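Local coordinates for protein ammonium transporter (Kuenenia stuttgartiensis, PDB 6EU6) that probably senses ammonium at the membrane and passes the signal on to a histidine kinase, using the fold of the ammonium transporter family, at residues F59-F67 and G76-L85; T242-A253 and L269-I280. All coordinates share one frame; numbering follows the deposited sequence.

In the fold
Interaction 1 and interaction 2 lie on opposite sides of the chain's centre, with about 34 Å between their centres, and share no helix. Interaction 1 is the more peripheral and only partly buried: the last turns of helix 40-67 are wrapped by the loop that leads to helix 93-114, held by phenylalanine rings, backbone hydrogen bonds and one bridging water. Interaction 2 is fully buried: helices 234-261 and 266-280 run antiparallel with alanines and glycines in close contact, edged by leucine and isoleucine side chains, and no polar bond between them. Both reach other copies in the trimer: F59 packs on M244 of the second subunit, while the back of segment 242-253 meets the third.

Interaction 1 (F59-F67 and G76-L85); sequences FSVGFGFMF and GIDLFFANDL
The F80 ring lies beside the helix with D78 O over the centre of one face, while V61 O and F65 CD1 sit at its edge. F65 CD1 is 3.5 Å from F80 CE1, and the two ring planes stand 88° apart in an oblique meeting. Cut back to an alanine, F80 is likely to leave the F65 ring without its aromatic partner and a gap beside G64. The next ring, that of F81, takes S60 O over the centre of a face, 4.0 Å above the plane, with F59 CE2 at its edge. In return F81 CA points a CH-pi contact at the face of F59, 4.2 Å from the ring centroid. F59 CG is trans to the main-chain nitrogen (chi1 172°), which sends that ring out under the loop. F81 N serves two carbonyls at the pi-type turn 59-62: S60 O at 3.1 Å, met from above its carbonyl plane, and, weakly, F59 O. One water donates to F59 O and L79 O and accepts from G64 N. Loop amide and water thus stand in for helix bonding where the turn widens. G64 has no room for a side chain: a CB would clash with F80 CD1 and D78 O. Further along, G76 N closes on F65 O at 2.7 Å. L79 CD1 meets the edge of F63 at CE2 (3.9 Å), and L85 also touches that ring. The loop follows the small 70-71/75-76 hairpin and folds back over the end of helix 40-67; beneath it F63 and F67 pack on helix 93-114, V61 and M66 on helix 121-144.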
ATOM      1  N   PHE A  59      -7.083  21.471  -9.205  1.00 27.74           N
ATOM      2  CA  PHE A  59      -8.305  21.944  -8.568  1.00 27.42           C
ATOM      3  C   PHE A  59      -8.695  23.330  -9.125  1.00 29.78           C
ATOM      4  O   PHE A  59      -9.869  23.571  -9.449  1.00 33.21           O
ATOM      5  CB  PHE A  59      -8.153  22.001  -7.072  1.00 28.10           C
ATOM      6  CG  PHE A  59      -9.301  22.664  -6.344  1.00 31.35           C
ATOM      7  CD1 PHE A  59     -10.456  21.970  -6.050  1.00 32.64           C
ATOM      8  CD2 PHE A  59      -9.194  23.958  -5.908  1.00 34.28           C
ATOM      9  CE1 PHE A  59     -11.518  22.596  -5.401  1.00 33.53           C
ATOM     10  CE2 PHE A  59     -10.242  24.586  -5.259  1.00 33.85           C
ATOM     11  CZ  PHE A  59     -11.402  23.921  -5.032  1.00 32.15           C
ATOM     12  N   SER A  60      -7.733  24.218  -9.268  1.00 30.85           N
ATOM     13  CA  SER A  60      -8.079  25.622  -9.563  1.00 31.40           C
ATOM     14  C   SER A  60      -8.461  25.789 -11.036  1.00 31.32           C
ATOM     15  O   SER A  60      -9.523  26.365 -11.362  1.00 32.05           O
ATOM     16  CB  SER A  60      -6.892  26.532  -9.270  1.00 34.96           C
ATOM     17  OG  SER A  60      -6.555  26.411  -7.916  1.00 35.39           O
ATOM     18  N   VAL A  61      -7.570  25.373 -11.917  1.00 31.63           N
ATOM     19  CA  VAL A  61      -7.822  25.551 -13.355  1.00 34.71           C
ATOM     20  C   VAL A  61      -7.833  24.333 -14.228  1.00 31.10           C
ATOM     21  O   VAL A  61      -8.625  24.251 -15.219  1.00 29.47           O
ATOM     22  CB  VAL A  61      -6.900  26.616 -13.962  1.00 38.00           C
ATOM     23  CG1 VAL A  61      -6.966  27.870 -13.133  1.00 49.53           C
ATOM     24  CG2 VAL A  61      -5.499  26.154 -14.022  1.00 42.02           C
ATOM     25  N   GLY A  62      -7.005  23.351 -13.891  1.00 32.29           N
ATOM     26  CA  GLY A  62      -6.857  22.214 -14.814  1.00 30.68           C
ATOM     27  C   GLY A  62      -8.134  21.466 -15.117  1.00 27.62           C
ATOM     28  O   GLY A  62      -8.443  21.156 -16.266  1.00 29.09           O
ATOM     29  N   PHE A  63      -8.890  21.114 -14.074  1.00 30.31           N
ATOM     30  CA  PHE A  63     -10.085  20.362 -14.279  1.00 31.20           C
ATOM     31  C   PHE A  63     -11.041  21.157 -15.211  1.00 32.13           C
ATOM     32  O   PHE A  63     -11.709  20.565 -16.063  1.00 29.37           O
ATOM     33  CB  PHE A  63     -10.771  20.024 -12.972  1.00 27.95           C
ATOM     34  CG  PHE A  63     -11.994  19.149 -13.136  1.00 31.05           C
ATOM     35  CD1 PHE A  63     -11.878  17.747 -13.151  1.00 31.19           C
ATOM     36  CD2 PHE A  63     -13.280  19.705 -13.292  1.00 31.22           C
ATOM     37  CE1 PHE A  63     -12.974  16.943 -13.312  1.00 31.09           C
ATOM     38  CE2 PHE A  63     -14.368  18.907 -13.514  1.00 29.76           C
ATOM     39  CZ  PHE A  63     -14.247  17.512 -13.499  1.00 33.03           C
ATOM     40  N   GLY A  64     -11.128  22.472 -15.022  1.00 33.12           N
ATOM     41  CA  GLY A  64     -12.062  23.252 -15.828  1.00 34.00           C
ATOM     42  C   GLY A  64     -11.667  23.277 -17.296  1.00 32.12           C
ATOM     43  O   GLY A  64     -12.471  22.978 -18.159  1.00 34.07           O
ATOM     44  N   PHE A  65     -10.400  23.536 -17.550  1.00 30.25           N
ATOM     45  CA  PHE A  65      -9.888  23.522 -18.912  1.00 31.06           C
ATOM     46  C   PHE A  65     -10.132  22.185 -19.582  1.00 32.56           C
ATOM     47  O   PHE A  65     -10.399  22.128 -20.791  1.00 31.47           O
ATOM     48  CB  PHE A  65      -8.403  23.802 -18.967  1.00 29.70           C
ATOM     49  CG  PHE A  65      -8.011  25.240 -18.764  1.00 32.63           C
ATOM     50  CD1 PHE A  65      -8.910  26.294 -18.883  1.00 35.01           C
ATOM     51  CD2 PHE A  65      -6.689  25.552 -18.504  1.00 34.18           C
ATOM     52  CE1 PHE A  65      -8.509  27.622 -18.697  1.00 34.84           C
ATOM     53  CE2 PHE A  65      -6.266  26.879 -18.386  1.00 41.85           C
ATOM     54  CZ  PHE A  65      -7.190  27.943 -18.467  1.00 35.44           C
ATOM     55  N   MET A  66     -10.013  21.101 -18.815  1.00 31.84           N
ATOM     56  CA  MET A  66     -10.065  19.761 -19.362  1.00 30.28           C
ATOM     57  C   MET A  66     -11.515  19.270 -19.594  1.00 31.63           C
ATOM     58  O   MET A  66     -11.833  18.667 -20.611  1.00 28.77           O
ATOM     59  CB  MET A  66      -9.384  18.785 -18.386  1.00 30.76           C
ATOM     60  CG  MET A  66      -9.242  17.365 -18.963  1.00 29.84           C
ATOM     61  SD  MET A  66      -7.801  16.564 -18.141  1.00 29.53           S
ATOM     62  CE  MET A  66      -7.896  14.884 -18.837  1.00 28.63           C
ATOM     63  N   PHE A  67     -12.371  19.503 -18.618  1.00 29.51           N
ATOM     64  CA  PHE A  67     -13.701  18.906 -18.612  1.00 31.36           C
ATOM     65  C   PHE A  67     -14.881  19.908 -18.604  1.00 32.40           C
ATOM     66  O   PHE A  67     -16.041  19.463 -18.725  1.00 32.74           O
ATOM     67  CB  PHE A  67     -13.848  17.973 -17.391  1.00 30.41           C
ATOM     68  CG  PHE A  67     -13.005  16.732 -17.505  1.00 29.87           C
ATOM     69  CD1 PHE A  67     -13.302  15.731 -18.467  1.00 28.02           C
ATOM     70  CD2 PHE A  67     -11.909  16.566 -16.706  1.00 29.38           C
ATOM     71  CE1 PHE A  67     -12.456  14.612 -18.592  1.00 31.80           C
ATOM     72  CE2 PHE A  67     -11.127  15.429 -16.775  1.00 29.63           C
ATOM     73  CZ  PHE A  67     -11.370  14.477 -17.743  1.00 28.94           C
ATOM     74  N   GLY A  76     -11.980  23.881 -22.175  1.00 33.05           N
ATOM     75  CA  GLY A  76     -13.102  23.997 -21.279  1.00 29.93           C
ATOM     76  C   GLY A  76     -13.181  25.364 -20.654  1.00 29.30           C
ATOM     77  O   GLY A  76     -12.146  25.952 -20.402  1.00 30.29           O
ATOM     78  N   ILE A  77     -14.362  25.863 -20.336  1.00 30.62           N
ATOM     79  CA  ILE A  77     -14.416  27.274 -19.856  1.00 38.09           C
ATOM     80  C   ILE A  77     -15.208  27.497 -18.598  1.00 37.76           C
ATOM     81  O   ILE A  77     -15.489  28.630 -18.230  1.00 37.30           O
ATOM     82  CB  ILE A  77     -14.903  28.240 -20.974  1.00 43.05           C
ATOM     83  CG1 ILE A  77     -16.389  27.987 -21.326  1.00 50.06           C
ATOM     84  CG2 ILE A  77     -14.010  28.148 -22.206  1.00 45.53           C
ATOM     85  CD1 ILE A  77     -16.945  28.875 -22.422  1.00 50.32           C
ATOM     86  N   ASP A  78     -15.533  26.427 -17.905  1.00 38.08           N
ATOM     87  CA  ASP A  78     -16.057  26.543 -16.561  1.00 36.97           C
ATOM     88  C   ASP A  78     -15.577  25.356 -15.738  1.00 35.55           C
ATOM     89  O   ASP A  78     -14.678  24.651 -16.191  1.00 34.32           O
ATOM     90  CB  ASP A  78     -17.576  26.714 -16.605  1.00 33.68           C
ATOM     91  CG  ASP A  78     -18.321  25.497 -17.008  1.00 40.39           C
ATOM     92  OD1 ASP A  78     -17.761  24.414 -17.300  1.00 40.72           O
ATOM     93  OD2 ASP A  78     -19.555  25.657 -17.075  1.00 46.33           O
ATOM     94  N   LEU A  79     -16.141  25.210 -14.545  1.00 32.50           N
ATOM     95  CA  LEU A  79     -15.776  24.231 -13.516  1.00 33.70           C
ATOM     96  C   LEU A  79     -14.398  24.528 -12.909  1.00 36.16           C
ATOM     97  O   LEU A  79     -13.768  23.674 -12.241  1.00 34.89           O
ATOM     98  CB  LEU A  79     -15.816  22.837 -14.065  1.00 36.33           C
ATOM     99  CG  LEU A  79     -17.189  22.331 -14.486  1.00 38.24           C
ATOM    100  CD1 LEU A  79     -17.118  21.024 -15.228  1.00 37.90           C
ATOM    101  CD2 LEU A  79     -18.063  22.196 -13.252  1.00 48.51           C
ATOM    102  N   PHE A  80     -13.952  25.760 -13.066  1.00 33.93           N
ATOM    103  CA  PHE A  80     -12.832  26.231 -12.285  1.00 34.53           C
ATOM    104  C   PHE A  80     -13.152  26.198 -10.782  1.00 35.99           C
ATOM    105  O   PHE A  80     -14.281  26.547 -10.375  1.00 35.80           O
ATOM    106  CB  PHE A  80     -12.403  27.626 -12.746  1.00 37.37           C
ATOM    107  CG  PHE A  80     -12.152  27.689 -14.201  1.00 40.62           C
ATOM    108  CD1 PHE A  80     -11.140  26.903 -14.760  1.00 37.56           C
ATOM    109  CD2 PHE A  80     -12.944  28.475 -15.035  1.00 37.26           C
ATOM    110  CE1 PHE A  80     -10.889  26.929 -16.100  1.00 37.01           C
ATOM    111  CE2 PHE A  80     -12.708  28.494 -16.394  1.00 40.63           C
ATOM    112  CZ  PHE A  80     -11.682  27.724 -16.943  1.00 38.32           C
ATOM    113  N   PHE A  81     -12.177  25.748  -9.962  1.00 32.14           N
ATOM    114  CA  PHE A  81     -12.356  25.648  -8.514  1.00 32.80           C
ATOM    115  C   PHE A  81     -13.511  24.713  -8.181  1.00 35.50           C
ATOM    116  O   PHE A  81     -14.205  24.883  -7.158  1.00 34.82           O
ATOM    117  CB  PHE A  81     -12.590  27.015  -7.874  1.00 33.20           C
ATOM    118  CG  PHE A  81     -11.490  27.990  -8.158  1.00 38.19           C
ATOM    119  CD1 PHE A  81     -10.236  27.846  -7.551  1.00 36.04           C
ATOM    120  CD2 PHE A  81     -11.685  29.036  -9.032  1.00 37.99           C
ATOM    121  CE1 PHE A  81      -9.233  28.705  -7.824  1.00 33.98           C
ATOM    122  CE2 PHE A  81     -10.679  29.896  -9.297  1.00 36.61           C
ATOM    123  CZ  PHE A  81      -9.461  29.748  -8.684  1.00 34.97           C
ATOM    124  N   ALA A  82     -13.752  23.783  -9.102  1.00 30.44           N
ATOM    125  CA  ALA A  82     -14.856  22.848  -9.012  1.00 33.64           C
ATOM    126  C   ALA A  82     -16.224  23.556  -8.942  1.00 36.31           C
ATOM    127  O   ALA A  82     -17.137  23.045  -8.331  1.00 32.75           O
ATOM    128  CB  ALA A  82     -14.671  21.950  -7.810  1.00 37.56           C
ATOM    129  N   ASN A  83     -16.362  24.674  -9.636  1.00 38.95           N
ATOM    130  CA  ASN A  83     -17.556  25.541  -9.509  1.00 38.88           C
ATOM    131  C   ASN A  83     -18.783  24.815 -10.007  1.00 43.11           C
ATOM    132  O   ASN A  83     -18.904  24.513 -11.179  1.00 39.60           O
ATOM    133  CB  ASN A  83     -17.340  26.880 -10.275  1.00 42.90           C
ATOM    134  CG  ASN A  83     -18.536  27.826 -10.177  1.00 39.93           C
ATOM    135  OD1 ASN A  83     -19.635  27.400  -9.973  1.00 37.95           O
ATOM    136  ND2 ASN A  83     -18.279  29.101 -10.203  1.00 42.87           N
ATOM    137  N   ASP A  84     -19.687  24.560  -9.059  1.00 43.18           N
ATOM    138  CA  ASP A  84     -20.944  23.910  -9.261  1.00 45.89           C
ATOM    139  C   ASP A  84     -20.843  22.467  -9.659  1.00 46.73           C
ATOM    140  O   ASP A  84     -21.751  21.929 -10.285  1.00 45.39           O
ATOM    141  CB  ASP A  84     -21.790  24.698 -10.265  1.00 49.94           C
ATOM    142  CG  ASP A  84     -22.408  25.887  -9.647  1.00 57.01           C
ATOM    143  OD1 ASP A  84     -22.435  25.897  -8.385  1.00 58.42           O
ATOM    144  OD2 ASP A  84     -22.852  26.797 -10.411  1.00 66.28           O
ATOM    145  N   LEU A  85     -19.798  21.795  -9.216  1.00 48.24           N
ATOM    146  CA  LEU A  85     -19.613  20.388  -9.577  1.00 49.76           C
ATOM    147  C   LEU A  85     -20.875  19.587  -9.268  1.00 49.28           C
ATOM    148  O   LEU A  85     -21.431  18.966 -10.151  1.00 51.78           O
ATOM    149  CB  LEU A  85     -18.403  19.792  -8.835  1.00 46.57           C
ATOM    150  CG  LEU A  85     -17.872  18.496  -9.396  1.00 47.72           C
ATOM    151  CD1 LEU A  85     -17.251  18.723 -10.763  1.00 50.71           C
ATOM    152  CD2 LEU A  85     -16.817  17.972  -8.451  1.00 47.68           C
TER
HETATM  153  O   HOH W   1     -10.864  23.360 -12.285  1.00 36.41           O

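Interaction 2 (T242-A253 and L269-I280); sequences TNMAAASAGVSA and LFTAILAGLVAI
While A249 and A253 press against A272, the flank of their helix, turned toward helix 289-312, carries two doubly gripped carbonyls. M244 O takes S248 N and S248 OG from opposite faces of its plane, S248 OG 2.6 Å from M244 O. One turn on, S248 O is held the same way by S252 N and S252 OG, so both serine hydroxyls are paid for inside their own helix. The interface itself is largely apolar, alanines and glycines flanked by leucine and isoleucine branches. The segment axes come within 7.6 Å and run antiparallel, at 148°. A245, A249 and A253, four residues apart, form a ridge of methyls; such small residues let two membrane helices, consecutive in sequence, pack closely in the helical bundle of this transporter family. A253 CB meets A272 CB methyl to methyl at 3.4 Å, and A245 CB meets I280 CB at 3.5 Å, both tighter than usual carbon contacts. Between them A249 CB sits 3.3 Å from A272 O and over the bare backbone of G276, where a side chain would clash with that methyl. Larger groups close the seam at G250, where I273 CG1 lies 3.7 Å from G250 CA and L269 CD1 touches G250 O. The L277 and T242 side chains cross at about a right angle, L277 CD2 3.6 Å from T242 CG2 and also against A246 CB. Around this pair, helix 289-312 packs on S248, S252, A275 and A279, and helix 322-340 covers T271, L274 and V278. Outward, M244, S248 and V251 pack on L56 of the third subunit.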
ATOM      1  N   THR A 242      -4.514  -5.798 -17.381  1.00 26.19           N
ATOM      2  CA  THR A 242      -3.417  -4.979 -16.947  1.00 25.28           C
ATOM      3  C   THR A 242      -2.274  -5.871 -16.414  1.00 25.52           C
ATOM      4  O   THR A 242      -1.152  -5.685 -16.726  1.00 24.80           O
ATOM      5  CB  THR A 242      -3.938  -4.006 -15.867  1.00 27.77           C
ATOM      6  OG1 THR A 242      -4.935  -3.178 -16.481  1.00 25.42           O
ATOM      7  CG2 THR A 242      -2.833  -3.159 -15.312  1.00 29.72           C
ATOM      8  N   ASN A 243      -2.624  -6.889 -15.625  1.00 24.04           N
ATOM      9  CA  ASN A 243      -1.656  -7.766 -15.033  1.00 25.25           C
ATOM     10  C   ASN A 243      -0.913  -8.559 -16.097  1.00 27.92           C
ATOM     11  O   ASN A 243       0.338  -8.750 -16.063  1.00 25.43           O
ATOM     12  CB  ASN A 243      -2.291  -8.732 -14.069  1.00 23.75           C
ATOM     13  CG  ASN A 243      -1.250  -9.409 -13.224  1.00 27.67           C
ATOM     14  OD1 ASN A 243      -0.671  -8.802 -12.328  1.00 27.56           O
ATOM     15  ND2 ASN A 243      -1.011 -10.705 -13.494  1.00 31.46           N
ATOM     16  N   MET A 244      -1.677  -9.030 -17.055  1.00 26.62           N
ATOM     17  CA  MET A 244      -1.060  -9.861 -18.061  1.00 26.53           C
ATOM     18  C   MET A 244      -0.125  -9.059 -18.955  1.00 27.07           C
ATOM     19  O   MET A 244       0.874  -9.607 -19.406  1.00 25.83           O
ATOM     20  CB  MET A 244      -2.121 -10.611 -18.924  1.00 25.42           C
ATOM     21  CG  MET A 244      -3.032 -11.505 -18.134  1.00 30.36           C
ATOM     22  SD  MET A 244      -2.132 -12.679 -17.148  1.00 31.23           S
ATOM     23  CE  MET A 244      -1.162 -13.594 -18.365  1.00 33.56           C
ATOM     24  N   ALA A 245      -0.437  -7.786 -19.252  1.00 28.18           N
ATOM     25  CA  ALA A 245       0.456  -6.975 -20.071  1.00 26.51           C
ATOM     26  C   ALA A 245       1.783  -6.791 -19.316  1.00 26.30           C
ATOM     27  O   ALA A 245       2.850  -6.931 -19.937  1.00 25.49           O
ATOM     28  CB  ALA A 245      -0.120  -5.604 -20.474  1.00 24.09           C
ATOM     29  N   ALA A 246       1.736  -6.444 -18.012  1.00 26.97           N
ATOM     30  CA  ALA A 246       2.943  -6.275 -17.201  1.00 26.11           C
ATOM     31  C   ALA A 246       3.769  -7.570 -17.176  1.00 25.80           C
ATOM     32  O   ALA A 246       5.012  -7.571 -17.387  1.00 25.07           O
ATOM     33  CB  ALA A 246       2.620  -5.862 -15.788  1.00 25.41           C
ATOM     34  N   ALA A 247       3.090  -8.668 -16.934  1.00 24.65           N
ATOM     35  CA  ALA A 247       3.815  -9.928 -16.769  1.00 27.09           C
ATOM     36  C   ALA A 247       4.468 -10.342 -18.107  1.00 27.72           C
ATOM     37  O   ALA A 247       5.626 -10.712 -18.145  1.00 26.34           O
ATOM     38  CB  ALA A 247       2.860 -10.983 -16.329  1.00 27.89           C
ATOM     39  N   SER A 248       3.753 -10.183 -19.200  1.00 28.82           N
ATOM     40  CA  SER A 248       4.303 -10.541 -20.522  1.00 32.89           C
ATOM     41  C   SER A 248       5.413  -9.604 -20.886  1.00 30.32           C
ATOM     42  O   SER A 248       6.375 -10.039 -21.482  1.00 27.21           O
ATOM     43  CB  SER A 248       3.236 -10.552 -21.652  1.00 33.62           C
ATOM     44  OG  SER A 248       2.103 -11.207 -21.085  1.00 43.94           O
ATOM     45  N   ALA A 249       5.249  -8.304 -20.602  1.00 28.44           N
ATOM     46  CA  ALA A 249       6.317  -7.376 -20.851  1.00 27.50           C
ATOM     47  C   ALA A 249       7.599  -7.765 -20.118  1.00 30.75           C
ATOM     48  O   ALA A 249       8.704  -7.749 -20.714  1.00 27.45           O
ATOM     49  CB  ALA A 249       5.912  -5.915 -20.610  1.00 26.84           C
ATOM     50  N   GLY A 250       7.457  -8.189 -18.856  1.00 26.39           N
ATOM     51  CA  GLY A 250       8.608  -8.597 -18.118  1.00 27.92           C
ATOM     52  C   GLY A 250       9.269  -9.868 -18.683  1.00 26.99           C
ATOM     53  O   GLY A 250      10.498  -9.966 -18.711  1.00 26.31           O
ATOM     54  N   VAL A 251       8.462 -10.848 -19.079  1.00 29.44           N
ATOM     55  CA  VAL A 251       9.018 -12.139 -19.517  1.00 28.35           C
ATOM     56  C   VAL A 251       9.727 -11.922 -20.872  1.00 33.17           C
ATOM     57  O   VAL A 251      10.796 -12.499 -21.107  1.00 31.52           O
ATOM     58  CB  VAL A 251       7.954 -13.255 -19.532  1.00 33.52           C
ATOM     59  CG1 VAL A 251       8.466 -14.518 -20.245  1.00 35.96           C
ATOM     60  CG2 VAL A 251       7.542 -13.634 -18.066  1.00 33.01           C
ATOM     61  N   SER A 252       9.119 -11.103 -21.744  1.00 30.58           N
ATOM     62  CA  SER A 252       9.701 -10.816 -23.064  1.00 33.31           C
ATOM     63  C   SER A 252      11.012 -10.135 -22.825  1.00 34.11           C
ATOM     64  O   SER A 252      11.989 -10.449 -23.466  1.00 35.46           O
ATOM     65  CB  SER A 252       8.766  -9.949 -23.898  1.00 32.67           C
ATOM     66  OG  SER A 252       7.543 -10.672 -23.912  1.00 45.70           O
ATOM     67  N   ALA A 253      11.040  -9.213 -21.870  1.00 28.80           N
ATOM     68  CA  ALA A 253      12.279  -8.554 -21.516  1.00 30.42           C
ATOM     69  C   ALA A 253      13.346  -9.490 -20.978  1.00 32.08           C
ATOM     70  O   ALA A 253      14.523  -9.328 -21.326  1.00 34.49           O
ATOM     71  CB  ALA A 253      12.023  -7.419 -20.524  1.00 33.00           C
ATOM     72  N   LEU A 269      14.794  -4.387 -17.271  1.00 29.79           N
ATOM     73  CA  LEU A 269      13.649  -5.217 -16.931  1.00 27.21           C
ATOM     74  C   LEU A 269      12.515  -4.344 -16.364  1.00 26.92           C
ATOM     75  O   LEU A 269      11.343  -4.505 -16.717  1.00 26.21           O
ATOM     76  CB  LEU A 269      14.047  -6.270 -15.916  1.00 28.44           C
ATOM     77  CG  LEU A 269      12.895  -7.064 -15.322  1.00 28.18           C
ATOM     78  CD1 LEU A 269      12.296  -7.969 -16.365  1.00 30.46           C
ATOM     79  CD2 LEU A 269      13.397  -7.885 -14.146  1.00 33.89           C
ATOM     80  N   PHE A 270      12.861  -3.404 -15.478  1.00 28.10           N
ATOM     81  CA  PHE A 270      11.836  -2.494 -14.939  1.00 26.65           C
ATOM     82  C   PHE A 270      11.237  -1.653 -16.016  1.00 25.80           C
ATOM     83  O   PHE A 270      10.004  -1.505 -16.112  1.00 26.01           O
ATOM     84  CB  PHE A 270      12.428  -1.495 -13.896  1.00 28.67           C
ATOM     85  CG  PHE A 270      13.070  -2.143 -12.667  1.00 29.54           C
ATOM     86  CD1 PHE A 270      12.478  -3.148 -12.000  1.00 32.19           C
ATOM     87  CD2 PHE A 270      14.226  -1.635 -12.149  1.00 36.96           C
ATOM     88  CE1 PHE A 270      13.048  -3.757 -10.890  1.00 33.21           C
ATOM     89  CE2 PHE A 270      14.810  -2.220 -11.039  1.00 38.68           C
ATOM     90  CZ  PHE A 270      14.194  -3.262 -10.394  1.00 35.01           C
ATOM     91  N   THR A 271      12.098  -1.093 -16.872  1.00 25.92           N
ATOM     92  CA  THR A 271      11.612  -0.276 -18.001  1.00 25.84           C
ATOM     93  C   THR A 271      10.544  -1.027 -18.775  1.00 26.43           C
ATOM     94  O   THR A 271       9.536  -0.483 -19.146  1.00 25.43           O
ATOM     95  CB  THR A 271      12.785   0.151 -18.911  1.00 29.38           C
ATOM     96  OG1 THR A 271      13.658   0.950 -18.154  1.00 30.18           O
ATOM     97  CG2 THR A 271      12.321   0.939 -20.121  1.00 32.89           C
ATOM     98  N   ALA A 272      10.812  -2.286 -19.092  1.00 25.82           N
ATOM     99  CA  ALA A 272       9.916  -3.006 -19.904  1.00 27.44           C
ATOM    100  C   ALA A 272       8.545  -3.256 -19.211  1.00 27.32           C
ATOM    101  O   ALA A 272       7.509  -3.174 -19.858  1.00 26.06           O
ATOM    102  CB  ALA A 272      10.576  -4.301 -20.327  1.00 28.64           C
ATOM    103  N   ILE A 273       8.581  -3.633 -17.904  1.00 26.95           N
ATOM    104  CA  ILE A 273       7.395  -3.864 -17.133  1.00 27.30           C
ATOM    105  C   ILE A 273       6.533  -2.607 -17.131  1.00 24.65           C
ATOM    106  O   ILE A 273       5.361  -2.660 -17.457  1.00 24.15           O
ATOM    107  CB  ILE A 273       7.750  -4.340 -15.701  1.00 26.80           C
ATOM    108  CG1 ILE A 273       8.344  -5.756 -15.834  1.00 28.33           C
ATOM    109  CG2 ILE A 273       6.486  -4.341 -14.876  1.00 27.28           C
ATOM    110  CD1 ILE A 273       9.025  -6.255 -14.588  1.00 27.34           C
ATOM    111  N   LEU A 274       7.142  -1.482 -16.777  1.00 25.72           N
ATOM    112  CA  LEU A 274       6.382  -0.271 -16.697  1.00 25.50           C
ATOM    113  C   LEU A 274       5.839   0.183 -18.077  1.00 26.18           C
ATOM    114  O   LEU A 274       4.717   0.686 -18.160  1.00 24.56           O
ATOM    115  CB  LEU A 274       7.214   0.831 -16.053  1.00 23.63           C
ATOM    116  CG  LEU A 274       7.749   0.717 -14.650  1.00 26.34           C
ATOM    117  CD1 LEU A 274       8.245   2.124 -14.251  1.00 30.39           C
ATOM    118  CD2 LEU A 274       6.682   0.254 -13.729  1.00 29.36           C
ATOM    119  N   ALA A 275       6.651   0.017 -19.132  1.00 25.75           N
ATOM    120  CA  ALA A 275       6.194   0.317 -20.499  1.00 25.69           C
ATOM    121  C   ALA A 275       5.011  -0.530 -20.907  1.00 27.50           C
ATOM    122  O   ALA A 275       4.073  -0.054 -21.516  1.00 25.94           O
ATOM    123  CB  ALA A 275       7.311   0.179 -21.518  1.00 26.04           C
ATOM    124  N   GLY A 276       4.987  -1.784 -20.505  1.00 24.86           N
ATOM    125  CA  GLY A 276       3.822  -2.582 -20.777  1.00 24.57           C
ATOM    126  C   GLY A 276       2.571  -2.152 -20.068  1.00 24.01           C
ATOM    127  O   GLY A 276       1.499  -2.189 -20.676  1.00 26.47           O
ATOM    128  N   LEU A 277       2.727  -1.738 -18.795  1.00 25.89           N
ATOM    129  CA  LEU A 277       1.676  -1.117 -18.080  1.00 25.09           C
ATOM    130  C   LEU A 277       1.135   0.132 -18.789  1.00 22.51           C
ATOM    131  O   LEU A 277      -0.067   0.279 -18.941  1.00 25.36           O
ATOM    132  CB  LEU A 277       2.054  -0.888 -16.638  1.00 23.80           C
ATOM    133  CG  LEU A 277       2.132  -2.212 -15.807  1.00 25.80           C
ATOM    134  CD1 LEU A 277       3.040  -2.074 -14.587  1.00 27.97           C
ATOM    135  CD2 LEU A 277       0.760  -2.737 -15.385  1.00 26.15           C
ATOM    136  N   VAL A 278       2.027   0.986 -19.200  1.00 22.99           N
ATOM    137  CA  VAL A 278       1.656   2.227 -19.889  1.00 26.00           C
ATOM    138  C   VAL A 278       0.866   1.852 -21.145  1.00 25.87           C
ATOM    139  O   VAL A 278      -0.234   2.340 -21.359  1.00 25.43           O
ATOM    140  CB  VAL A 278       2.878   3.082 -20.210  1.00 24.00           C
ATOM    141  CG1 VAL A 278       2.514   4.146 -21.249  1.00 26.67           C
ATOM    142  CG2 VAL A 278       3.436   3.759 -18.933  1.00 26.54           C
ATOM    143  N   ALA A 279       1.351   0.867 -21.894  1.00 25.38           N
ATOM    144  CA  ALA A 279       0.725   0.542 -23.157  1.00 26.68           C
ATOM    145  C   ALA A 279      -0.668   0.004 -23.015  1.00 27.18           C
ATOM    146  O   ALA A 279      -1.605   0.413 -23.763  1.00 25.24           O
ATOM    147  CB  ALA A 279       1.583  -0.420 -23.952  1.00 26.63           C
ATOM    148  N   ILE A 280      -0.855  -0.875 -22.022  1.00 24.98           N
ATOM    149  CA  ILE A 280      -2.157  -1.499 -21.828  1.00 24.09           C
ATOM    150  C   ILE A 280      -3.208  -0.516 -21.294  1.00 27.67           C
ATOM    151  O   ILE A 280      -4.391  -0.743 -21.428  1.00 26.61           O
ATOM    152  CB  ILE A 280      -2.067  -2.761 -20.973  1.00 27.34           C
ATOM    153  CG1 ILE A 280      -3.264  -3.630 -21.209  1.00 26.46           C
ATOM    154  CG2 ILE A 280      -2.003  -2.406 -19.467  1.00 27.30           C
ATOM    155  CD1 ILE A 280      -3.317  -4.235 -22.593  1.00 30.93           C
TER